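PDB 2XUA: 3-oxoadipate enol-lactonase from Burkholderia xenovorans, which probably hydrolyses the enol-lactone of 3-oxoadipate in the breakdown of catechol-type aromatics. Local coordinates for residues D81-M86 and A114-R119; P203-P208 and Q230-A235; L240-S243 and I248-A251. All blocks are in the same frame, centred on the assembly; numbering follows the deposited sequence.

Interaction 1: residues D81-M86 and A114-R119; sequences DVLGLM and ADRIER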
ATOM      1  N   ASP B  81       9.893 -12.933  16.087  1.00 22.84           N
ATOM      2  CA  ASP B  81       8.938 -12.822  15.025  1.00 22.86           C
ATOM      3  C   ASP B  81       9.587 -13.232  13.687  1.00 21.37           C
ATOM      4  O   ASP B  81       8.981 -14.003  12.956  1.00 22.00           O
ATOM      5  CB  ASP B  81       8.374 -11.409  14.971  1.00 22.56           C
ATOM      6  CG  ASP B  81       7.398 -11.146  16.084  1.00 25.60           C
ATOM      7  OD1 ASP B  81       7.074 -12.080  16.887  1.00 25.77           O
ATOM      8  OD2 ASP B  81       6.890 -10.028  16.143  1.00 23.86           O
ATOM      9  N   VAL B  82      10.783 -12.729  13.391  1.00 21.16           N
ATOM     10  CA  VAL B  82      11.487 -12.990  12.088  1.00 21.29           C
ATOM     11  C   VAL B  82      11.778 -14.456  12.071  1.00 22.39           C
ATOM     12  O   VAL B  82      11.392 -15.166  11.146  1.00 21.65           O
ATOM     13  CB  VAL B  82      12.815 -12.201  11.926  1.00 21.25           C
ATOM     14  CG1 VAL B  82      13.577 -12.630  10.605  1.00 20.04           C
ATOM     15  CG2 VAL B  82      12.551 -10.685  11.870  1.00 21.21           C
ATOM     16  N   LEU B  83      12.378 -14.933  13.162  1.00 21.33           N
ATOM     17  CA  LEU B  83      12.693 -16.365  13.265  1.00 22.08           C
ATOM     18  C   LEU B  83      11.523 -17.328  13.116  1.00 21.14           C
ATOM     19  O   LEU B  83      11.633 -18.283  12.355  1.00 22.23           O
ATOM     20  CB  LEU B  83      13.488 -16.645  14.536  1.00 22.68           C
ATOM     21  CG  LEU B  83      14.788 -15.901  14.579  1.00 24.35           C
ATOM     22  CD1 LEU B  83      15.314 -16.124  16.004  1.00 31.30           C
ATOM     23  CD2 LEU B  83      15.811 -16.378  13.535  1.00 26.64           C
ATOM     24  N   GLY B  84      10.406 -17.043  13.752  1.00 20.17           N
ATOM     25  CA  GLY B  84       9.217 -17.866  13.663  1.00 22.05           C
ATOM     26  C   GLY B  84       8.598 -17.851  12.275  1.00 22.42           C
ATOM     27  O   GLY B  84       8.150 -18.905  11.751  1.00 22.31           O
ATOM     28  N   LEU B  85       8.582 -16.661  11.652  1.00 21.52           N
ATOM     29  CA  LEU B  85       8.200 -16.573  10.234  1.00 20.13           C
ATOM     30  C   LEU B  85       9.099 -17.414   9.323  1.00 19.90           C
ATOM     31  O   LEU B  85       8.605 -18.172   8.471  1.00 19.22           O
ATOM     32  CB  LEU B  85       8.222 -15.089   9.793  1.00 18.47           C
ATOM     33  CG  LEU B  85       7.682 -14.792   8.384  1.00 21.67           C
ATOM     34  CD1 LEU B  85       6.250 -15.294   8.158  1.00 19.12           C
ATOM     35  CD2 LEU B  85       7.765 -13.266   8.079  1.00 22.21           C
HETATM   36  N   MSE B  86      10.426 -17.240   9.446  1.00 19.93           N
HETATM   37  CA  MSE B  86      11.359 -18.085   8.686  1.00 20.79           C
HETATM   38  C   MSE B  86      11.127 -19.564   8.928  1.00 21.32           C
HETATM   39  O   MSE B  86      11.018 -20.369   7.984  1.00 19.26           O
HETATM   40  CB  MSE B  86      12.774 -17.730   9.051  1.00 21.01           C
HETATM   41  CG  MSE B  86      13.220 -16.494   8.339  1.00 21.30           C
HETATM   42 SE   MSE B  86      14.863 -15.853   9.128  1.00 29.73          SE
HETATM   43  CE  MSE B  86      16.053 -17.298   8.520  1.00 21.46           C
ATOM     44  N   ALA B 114      23.690 -15.673  14.099  1.00 28.43           N
ATOM     45  CA  ALA B 114      24.571 -15.694  12.943  1.00 29.14           C
ATOM     46  C   ALA B 114      24.314 -16.888  11.994  1.00 28.96           C
ATOM     47  O   ALA B 114      24.517 -16.792  10.778  1.00 29.39           O
ATOM     48  CB  ALA B 114      25.977 -15.702  13.383  1.00 29.72           C
ATOM     49  N   ASP B 115      23.898 -18.015  12.557  1.00 28.41           N
ATOM     50  CA  ASP B 115      23.715 -19.240  11.725  1.00 28.82           C
ATOM     51  C   ASP B 115      22.434 -19.168  10.856  1.00 27.17           C
ATOM     52  O   ASP B 115      22.360 -19.825   9.814  1.00 27.15           O
ATOM     53  CB  ASP B 115      23.626 -20.493  12.600  1.00 29.55           C
ATOM     54  CG  ASP B 115      22.531 -20.391  13.618  1.00 29.15           C
ATOM     55  OD1 ASP B 115      22.060 -19.265  13.844  1.00 30.13           O
ATOM     56  OD2 ASP B 115      22.128 -21.423  14.190  1.00 34.27           O
ATOM     57  N   ARG B 116      21.450 -18.405  11.340  1.00 25.82           N
ATOM     58  CA  ARG B 116      20.262 -18.035  10.553  1.00 23.47           C
ATOM     59  C   ARG B 116      20.493 -16.944   9.471  1.00 24.04           C
ATOM     60  O   ARG B 116      19.600 -16.720   8.611  1.00 22.94           O
ATOM     61  CB  ARG B 116      19.117 -17.645  11.488  1.00 23.77           C
ATOM     62  CG  ARG B 116      18.661 -18.710  12.498  1.00 19.89           C
ATOM     63  CD  ARG B 116      18.350 -20.093  11.792  1.00 21.96           C
ATOM     64  NE  ARG B 116      17.141 -20.134  10.949  1.00 20.42           N
ATOM     65  CZ  ARG B 116      15.884 -20.190  11.371  1.00 21.35           C
ATOM     66  NH1 ARG B 116      14.894 -20.290  10.479  1.00 19.97           N
ATOM     67  NH2 ARG B 116      15.560 -20.171  12.687  1.00 20.49           N
ATOM     68  N   ILE B 117      21.649 -16.262   9.497  1.00 24.43           N
ATOM     69  CA  ILE B 117      21.874 -15.044   8.677  1.00 24.49           C
ATOM     70  C   ILE B 117      23.020 -15.189   7.685  1.00 25.29           C
ATOM     71  O   ILE B 117      24.107 -15.636   8.053  1.00 27.91           O
ATOM     72  CB  ILE B 117      22.092 -13.754   9.606  1.00 24.32           C
ATOM     73  CG1 ILE B 117      20.878 -13.432  10.456  1.00 24.47           C
ATOM     74  CG2 ILE B 117      22.497 -12.538   8.786  1.00 25.08           C
ATOM     75  CD1 ILE B 117      19.500 -13.274   9.731  1.00 21.01           C
ATOM     76  N   GLU B 118      22.850 -14.808   6.422  1.00 25.30           N
ATOM     77  CA  GLU B 118      23.987 -14.851   5.503  1.00 25.90           C
ATOM     78  C   GLU B 118      24.756 -13.544   5.526  1.00 26.34           C
ATOM     79  O   GLU B 118      25.905 -13.519   5.906  1.00 24.34           O
ATOM     80  CB  GLU B 118      23.570 -15.273   4.088  1.00 26.67           C
ATOM     81  CG  GLU B 118      24.584 -15.065   2.996  1.00 30.27           C
ATOM     82  CD  GLU B 118      25.223 -16.344   2.518  1.00 41.53           C
ATOM     83  OE1 GLU B 118      24.469 -17.236   2.035  1.00 46.42           O
ATOM     84  OE2 GLU B 118      26.480 -16.447   2.582  1.00 39.64           O
ATOM     85  N   ARG B 119      24.126 -12.468   5.060  1.00 27.34           N
ATOM     86  CA  ARG B 119      24.732 -11.131   4.950  1.00 26.54           C
ATOM     87  C   ARG B 119      23.657 -10.146   5.439  1.00 26.08           C
ATOM     88  O   ARG B 119      22.406 -10.433   5.390  1.00 23.66           O
ATOM     89  CB  ARG B 119      25.228 -10.792   3.525  1.00 28.78           C
ATOM     90  CG  ARG B 119      26.403 -11.592   3.001  1.00 28.69           C
ATOM     91  CD  ARG B 119      27.116 -10.925   1.810  1.00 33.84           C
ATOM     92  NE  ARG B 119      28.477 -11.476   1.679  1.00 39.65           N
ATOM     93  CZ  ARG B 119      29.570 -10.835   1.217  1.00 43.74           C
ATOM     94  NH1 ARG B 119      29.504  -9.580   0.759  1.00 42.29           N
ATOM     95  NH2 ARG B 119      30.751 -11.477   1.196  1.00 43.58           N
TER
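Two successive bends curl the Arg116 chain (chi2 -52°, chi3 -71°), laying its methylenes against Leu83 and its guanidinium beside Met86. Met86, a selenomethionine, runs out from the helix and turns at chi3 (69°), placing Met86 CE 3.6 Å from Arg116 O and 3.8 Å from Arg116 NH1. Met86 CB lies 3.6 Å from Arg116 NH1 as well. The two side chains come from opposite directions, while Leu83 lends one methyl, CD2, which rests 3.8 Å from Arg116 CG and 3.9 Å from Arg116 NH2. Both hydrocarbon neighbours meet the guanidinium obliquely. A long, flexible arginine suits this place because its methylenes pack on a greasy helix surface while its charged end is gripped elsewhere: Arg116 NH1 forms a salt bridge with Asp87 and a hydrogen bond to Ile91 O, and Arg116 NE bonds to Ala92 O. The methyls of Leu83 and Met86 pack along the chain and guanidinium of an arginine whose polar end is thus already held. The contact belongs to the alpha/beta hydrolase fold: helix 75-88, which lies between strands 54-58 and 94-99 in the chain, meets the turn between helix 101-112 and strand 117-123.

Interaction 2: residues P203-P208 and Q230-A235; sequences PGIKVP and QAIAGA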
ATOM      1  N   PRO B 203      29.853  -5.404  18.278  1.00 33.18           N
ATOM      2  CA  PRO B 203      31.178  -5.922  17.972  1.00 33.89           C
ATOM      3  C   PRO B 203      31.261  -7.426  17.844  1.00 33.25           C
ATOM      4  O   PRO B 203      32.213  -7.901  17.279  1.00 34.03           O
ATOM      5  CB  PRO B 203      32.012  -5.434  19.159  1.00 33.27           C
ATOM      6  CG  PRO B 203      31.467  -4.128  19.398  1.00 33.19           C
ATOM      7  CD  PRO B 203      29.956  -4.331  19.291  1.00 33.18           C
ATOM      8  N   GLY B 204      30.244  -8.141  18.325  1.00 34.55           N
ATOM      9  CA  GLY B 204      30.160  -9.614  18.267  1.00 34.04           C
ATOM     10  C   GLY B 204      29.654 -10.268  16.979  1.00 34.69           C
ATOM     11  O   GLY B 204      29.643 -11.511  16.880  1.00 34.62           O
ATOM     12  N   ILE B 205      29.233  -9.440  16.000  1.00 33.35           N
ATOM     13  CA  ILE B 205      28.656  -9.900  14.735  1.00 31.43           C
ATOM     14  C   ILE B 205      29.667 -10.549  13.798  1.00 31.08           C
ATOM     15  O   ILE B 205      30.672  -9.950  13.441  1.00 30.12           O
ATOM     16  CB  ILE B 205      27.968  -8.713  13.990  1.00 31.22           C
ATOM     17  CG1 ILE B 205      26.719  -8.267  14.775  1.00 29.87           C
ATOM     18  CG2 ILE B 205      27.721  -9.081  12.509  1.00 30.85           C
ATOM     19  CD1 ILE B 205      26.041  -7.016  14.312  1.00 27.62           C
ATOM     20  N   LYS B 206      29.351 -11.761  13.350  1.00 31.67           N
ATOM     21  CA  LYS B 206      30.302 -12.555  12.571  1.00 31.86           C
ATOM     22  C   LYS B 206      30.065 -12.644  11.075  1.00 31.58           C
ATOM     23  O   LYS B 206      30.793 -13.366  10.421  1.00 32.34           O
ATOM     24  CB  LYS B 206      30.385 -13.970  13.160  1.00 33.08           C
ATOM     25  CG  LYS B 206      30.711 -13.973  14.632  1.00 36.59           C
ATOM     26  CD  LYS B 206      32.165 -14.433  14.908  1.00 44.39           C
ATOM     27  CE  LYS B 206      32.511 -14.491  16.439  1.00 46.93           C
ATOM     28  NZ  LYS B 206      32.601 -13.139  17.134  1.00 46.15           N
ATOM     29  N   VAL B 207      29.086 -11.912  10.515  1.00 29.75           N
ATOM     30  CA  VAL B 207      28.708 -12.074   9.071  1.00 28.75           C
ATOM     31  C   VAL B 207      29.006 -10.799   8.289  1.00 27.01           C
ATOM     32  O   VAL B 207      29.149  -9.719   8.915  1.00 28.57           O
ATOM     33  CB  VAL B 207      27.211 -12.517   8.925  1.00 28.75           C
ATOM     34  CG1 VAL B 207      26.877 -13.563   9.966  1.00 29.58           C
ATOM     35  CG2 VAL B 207      26.331 -11.386   9.168  1.00 30.27           C
ATOM     36  N   PRO B 208      29.201 -10.889   6.960  1.00 25.56           N
ATOM     37  CA  PRO B 208      29.441  -9.685   6.221  1.00 24.91           C
ATOM     38  C   PRO B 208      28.293  -8.668   6.407  1.00 23.81           C
ATOM     39  O   PRO B 208      27.119  -9.039   6.316  1.00 23.82           O
ATOM     40  CB  PRO B 208      29.486 -10.189   4.782  1.00 25.44           C
ATOM     41  CG  PRO B 208      29.807 -11.614   4.905  1.00 25.51           C
ATOM     42  CD  PRO B 208      29.088 -12.047   6.042  1.00 26.14           C
ATOM     43  N   GLN B 230      31.860   0.412  12.288  1.00 26.06           N
ATOM     44  CA  GLN B 230      33.210   0.252  12.823  1.00 26.50           C
ATOM     45  C   GLN B 230      33.213  -0.799  13.923  1.00 26.49           C
ATOM     46  O   GLN B 230      34.234  -1.463  14.143  1.00 25.44           O
ATOM     47  CB  GLN B 230      33.861   1.621  13.162  1.00 29.04           C
ATOM     48  CG  GLN B 230      34.306   2.418  11.847  1.00 31.85           C
ATOM     49  CD  GLN B 230      34.452   4.024  11.963  1.00 39.99           C
ATOM     50  OE1 GLN B 230      34.419   4.616  13.033  1.00 41.09           O
ATOM     51  NE2 GLN B 230      34.573   4.690  10.799  1.00 42.89           N
ATOM     52  N   ALA B 231      32.077  -0.989  14.590  1.00 25.46           N
ATOM     53  CA  ALA B 231      31.977  -2.093  15.563  1.00 26.26           C
ATOM     54  C   ALA B 231      32.064  -3.467  14.893  1.00 26.24           C
ATOM     55  O   ALA B 231      32.448  -4.461  15.536  1.00 26.57           O
ATOM     56  CB  ALA B 231      30.718  -2.011  16.326  1.00 27.41           C
ATOM     57  N   ILE B 232      31.681  -3.537  13.623  1.00 25.49           N
ATOM     58  CA  ILE B 232      31.461  -4.857  12.988  1.00 25.15           C
ATOM     59  C   ILE B 232      32.654  -5.238  12.120  1.00 25.85           C
ATOM     60  O   ILE B 232      32.969  -4.500  11.175  1.00 23.27           O
ATOM     61  CB  ILE B 232      30.152  -4.911  12.167  1.00 24.65           C
ATOM     62  CG1 ILE B 232      28.927  -4.737  13.079  1.00 21.58           C
ATOM     63  CG2 ILE B 232      30.060  -6.244  11.374  1.00 25.23           C
ATOM     64  CD1 ILE B 232      27.561  -4.475  12.236  1.00 20.72           C
ATOM     65  N   ALA B 233      33.308  -6.383  12.449  1.00 26.98           N
ATOM     66  CA  ALA B 233      34.514  -6.781  11.675  1.00 27.81           C
ATOM     67  C   ALA B 233      34.189  -6.856  10.183  1.00 28.62           C
ATOM     68  O   ALA B 233      33.235  -7.533   9.788  1.00 28.17           O
ATOM     69  CB  ALA B 233      35.064  -8.107  12.139  1.00 28.76           C
ATOM     70  N   GLY B 234      34.968  -6.157   9.363  1.00 27.80           N
ATOM     71  CA  GLY B 234      34.755  -6.210   7.917  1.00 29.51           C
ATOM     72  C   GLY B 234      33.483  -5.538   7.360  1.00 29.65           C
ATOM     73  O   GLY B 234      33.257  -5.590   6.148  1.00 30.96           O
ATOM     74  N   ALA B 235      32.671  -4.899   8.210  1.00 28.69           N
ATOM     75  CA  ALA B 235      31.452  -4.181   7.752  1.00 28.79           C
ATOM     76  C   ALA B 235      31.827  -3.088   6.777  1.00 28.40           C
ATOM     77  O   ALA B 235      32.949  -2.601   6.795  1.00 29.10           O
ATOM     78  CB  ALA B 235      30.713  -3.587   8.947  1.00 28.03           C
TER
HETATM   79  O   HOH W   1      32.415  -8.316  14.726  1.00 22.43           O
HETATM   80  O   HOH W   2      31.948  -9.659  10.593  1.00 32.90           O
HETATM   81  O   HOH W   3      31.082  -7.759   8.112  1.00 33.73           O
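Ile205 and Ile232 form the tight part of this contact, their side chains crossing at an angle. In both, CG1 lies beside the backbone N (chi1 -68° and -64°) and CG2 anti to it; Ile205 CD1 meets Ile232 CD1 at 3.6 Å, and Ile205 CG2 meets Ile232 CG2 at 3.8 Å. Beta-branched isoleucine fills such a buried seam well. Nearer the surface, the ring of Pro203 leans on Ala231, whose small CB allows Pro203 CG to settle at 3.8 Å. Pro203 CA also makes a C-H···O contact of 3.1 Å with Ala231 O, with an angle of 159° at the hydrogen. The other side is wet. Water 1 donates to Pro203 O and Ile205 O and accepts from Ala233 N; water 2 lies between Ile205 O and Ala233 O, and water 3 between Val207 O and Ala233 O (2.7 Å to the latter). Gly234 is the third residue of a type II turn, where positive phi is needed, closed by Ala235 N to Ile232 O. The contact joins the loop before strand 209-214 to the end of helix 222-231; Ile205 also packs on helix 101-112, and Ile232 reaches Leu122 of strand 117-123 and Ala209 of strand 209-214.

Interaction 3: residues L240-S243 and I248-A251; sequences LDAS and IERA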
ATOM      1  N   LEU B 240      24.045   7.712   1.522  1.00 19.67           N
ATOM      2  CA  LEU B 240      23.264   8.164   0.413  1.00 18.29           C
ATOM      3  C   LEU B 240      22.733   9.558   0.666  1.00 19.60           C
ATOM      4  O   LEU B 240      22.465   9.908   1.805  1.00 19.28           O
ATOM      5  CB  LEU B 240      22.073   7.214   0.220  1.00 15.91           C
ATOM      6  CG  LEU B 240      22.382   5.756  -0.080  1.00 17.13           C
ATOM      7  CD1 LEU B 240      21.005   5.007  -0.109  1.00 14.83           C
ATOM      8  CD2 LEU B 240      23.115   5.619  -1.439  1.00 13.72           C
ATOM      9  N   ASP B 241      22.595  10.333  -0.402  1.00 19.28           N
ATOM     10  CA  ASP B 241      22.012  11.677  -0.334  1.00 20.80           C
ATOM     11  C   ASP B 241      20.498  11.669  -0.085  1.00 19.94           C
ATOM     12  O   ASP B 241      19.702  12.036  -0.955  1.00 19.23           O
ATOM     13  CB  ASP B 241      22.329  12.473  -1.601  1.00 21.12           C
ATOM     14  CG  ASP B 241      21.993  13.987  -1.459  1.00 23.23           C
ATOM     15  OD1 ASP B 241      21.583  14.473  -0.384  1.00 24.67           O
ATOM     16  OD2 ASP B 241      22.162  14.677  -2.447  1.00 26.28           O
ATOM     17  N   ALA B 242      20.136  11.289   1.136  1.00 18.76           N
ATOM     18  CA  ALA B 242      18.751  11.112   1.482  1.00 19.13           C
ATOM     19  C   ALA B 242      18.593  11.348   2.972  1.00 17.53           C
ATOM     20  O   ALA B 242      19.569  11.532   3.701  1.00 18.83           O
ATOM     21  CB  ALA B 242      18.279   9.687   1.074  1.00 17.61           C
ATOM     22  N   SER B 243      17.359  11.405   3.414  1.00 16.05           N
ATOM     23  CA  SER B 243      17.035  11.447   4.833  1.00 16.77           C
ATOM     24  C   SER B 243      16.774   9.993   5.267  1.00 16.74           C
ATOM     25  O   SER B 243      17.471   9.067   4.821  1.00 16.56           O
ATOM     26  CB  SER B 243      15.830  12.369   5.048  1.00 17.11           C
ATOM     27  OG  SER B 243      15.494  12.426   6.432  1.00 20.06           O
ATOM     28  N   ILE B 248      13.393   4.762  -0.474  1.00 12.60           N
ATOM     29  CA  ILE B 248      12.448   5.507  -1.299  1.00 13.73           C
ATOM     30  C   ILE B 248      13.016   6.747  -1.956  1.00 14.51           C
ATOM     31  O   ILE B 248      12.987   6.881  -3.179  1.00 15.15           O
ATOM     32  CB  ILE B 248      11.190   5.833  -0.526  1.00 13.66           C
ATOM     33  CG1 ILE B 248      10.430   4.534  -0.356  1.00 15.41           C
ATOM     34  CG2 ILE B 248      10.249   6.773  -1.360  1.00 13.06           C
ATOM     35  CD1 ILE B 248       9.234   4.675   0.530  1.00 13.71           C
ATOM     36  N   GLU B 249      13.539   7.665  -1.148  1.00 15.43           N
ATOM     37  CA  GLU B 249      14.110   8.878  -1.705  1.00 15.92           C
ATOM     38  C   GLU B 249      15.266   8.634  -2.701  1.00 15.35           C
ATOM     39  O   GLU B 249      15.371   9.334  -3.686  1.00 14.59           O
ATOM     40  CB  GLU B 249      14.475   9.886  -0.570  1.00 15.92           C
ATOM     41  CG  GLU B 249      15.083  11.188  -1.155  1.00 14.33           C
ATOM     42  CD  GLU B 249      14.949  12.370  -0.165  1.00 20.76           C
ATOM     43  OE1 GLU B 249      14.305  12.165   0.918  1.00 15.08           O
ATOM     44  OE2 GLU B 249      15.484  13.468  -0.484  1.00 17.68           O
ATOM     45  N   ARG B 250      16.163   7.681  -2.445  1.00 15.60           N
ATOM     46  CA  ARG B 250      17.203   7.374  -3.377  1.00 15.22           C
ATOM     47  C   ARG B 250      17.070   5.916  -3.707  1.00 16.02           C
ATOM     48  O   ARG B 250      18.042   5.141  -3.544  1.00 15.27           O
ATOM     49  CB  ARG B 250      18.571   7.476  -2.723  1.00 15.76           C
ATOM     50  CG  ARG B 250      19.112   8.810  -2.421  1.00 22.21           C
ATOM     51  CD  ARG B 250      18.711   9.827  -3.327  1.00 30.46           C
ATOM     52  NE  ARG B 250      19.788  10.164  -4.202  1.00 33.26           N
ATOM     53  CZ  ARG B 250      20.073  11.398  -4.609  1.00 35.91           C
ATOM     54  NH1 ARG B 250      19.351  12.441  -4.229  1.00 35.94           N
ATOM     55  NH2 ARG B 250      21.107  11.578  -5.431  1.00 37.60           N
ATOM     56  N   ALA B 251      15.899   5.526  -4.193  1.00 15.34           N
ATOM     57  CA  ALA B 251      15.600   4.107  -4.511  1.00 15.00           C
ATOM     58  C   ALA B 251      16.623   3.446  -5.390  1.00 15.87           C
ATOM     59  O   ALA B 251      17.146   2.389  -5.076  1.00 13.99           O
ATOM     60  CB  ALA B 251      14.211   4.003  -5.118  1.00 14.08           C
TER
HETATM   61  O   HOH W   4      14.847  10.326   2.689  1.00 14.04           O
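Arg250 lies across Asp241, and their nearest meeting is between the arginine chain and the aspartate's backbone. Arg250 CD comes within 3.4 Å of Asp241 O, and Arg250 NH1 stands 3.3 Å from that oxygen. Asp241 CB sits 3.9 Å above the Arg250 guanidinium plane, over its centre, so a methylene rather than the carboxylate covers that face. The carboxylate plane is turned 36° from the guanidinium; Asp241 OD2 is 4.0 Å from Arg250 NH1 but well out of its plane, and any attraction is probably purely electrostatic, since no N-H points at OD2. Bends at chi2 (-32°) and chi3 (-105°) swing the arginine over the aspartate. Beside it Ala242 offers its methyl, CB, to Arg250 CG at 3.7 Å and to Glu249 CB; alanine suits a place where the two backbones come close. Glu249 extends past this methyl, and water 4 spans the remaining gap, accepting from Ser243 N and donating to Glu249 OE1 at 2.6 Å.

Further out, each acid has a firmer partner. Asp241 OD1 takes a hydrogen bond from His216 NE2, and Glu249 OE2 bonds to Thr160 OG1. Asp241 is also the centre of an inverse gamma turn, closed by Ala242 N bonding to Leu240 O, which bends the chain as it leaves the sheet. Ser243 immediately precedes His244, the histidine of a probable Ser-His-Asp triad with Ser100 and Asp217; the side chain of Ser243 is about 8 Å from the bound laevulinic acid. The contact closes the short loop carrying His244, between edge strand 236-240 and helix 246-249. Leu240 packs on helix 251-263, Glu249 touches Tyr163 of helix 161-166, and Ile248 and Ala251 meet Val169 of the second subunit.

Overall arrangement
All three contacts are partly buried. Interaction 1 has one buried residue among three that touch; interactions 2 (two of five) and 3 (three of six) each include one exposed residue. Interactions 1 and 2, their centres about 17 Å apart, share strand 117-123: Glu118 and Arg119 pack against Val207 and Pro208, where strands 117-123 and 209-214 begin side by side. Interaction 3 stands apart, on the other side of the chain's centre from interaction 1, near the ligand. The chemistry differs accordingly. Interaction 1 sets aliphatic groups against an arginine anchored outside the contact, interaction 2 pairs a buried isoleucine seam with a watery backbone margin, and interaction 3 mixes charged side chains, a small methyl and a single bridging water.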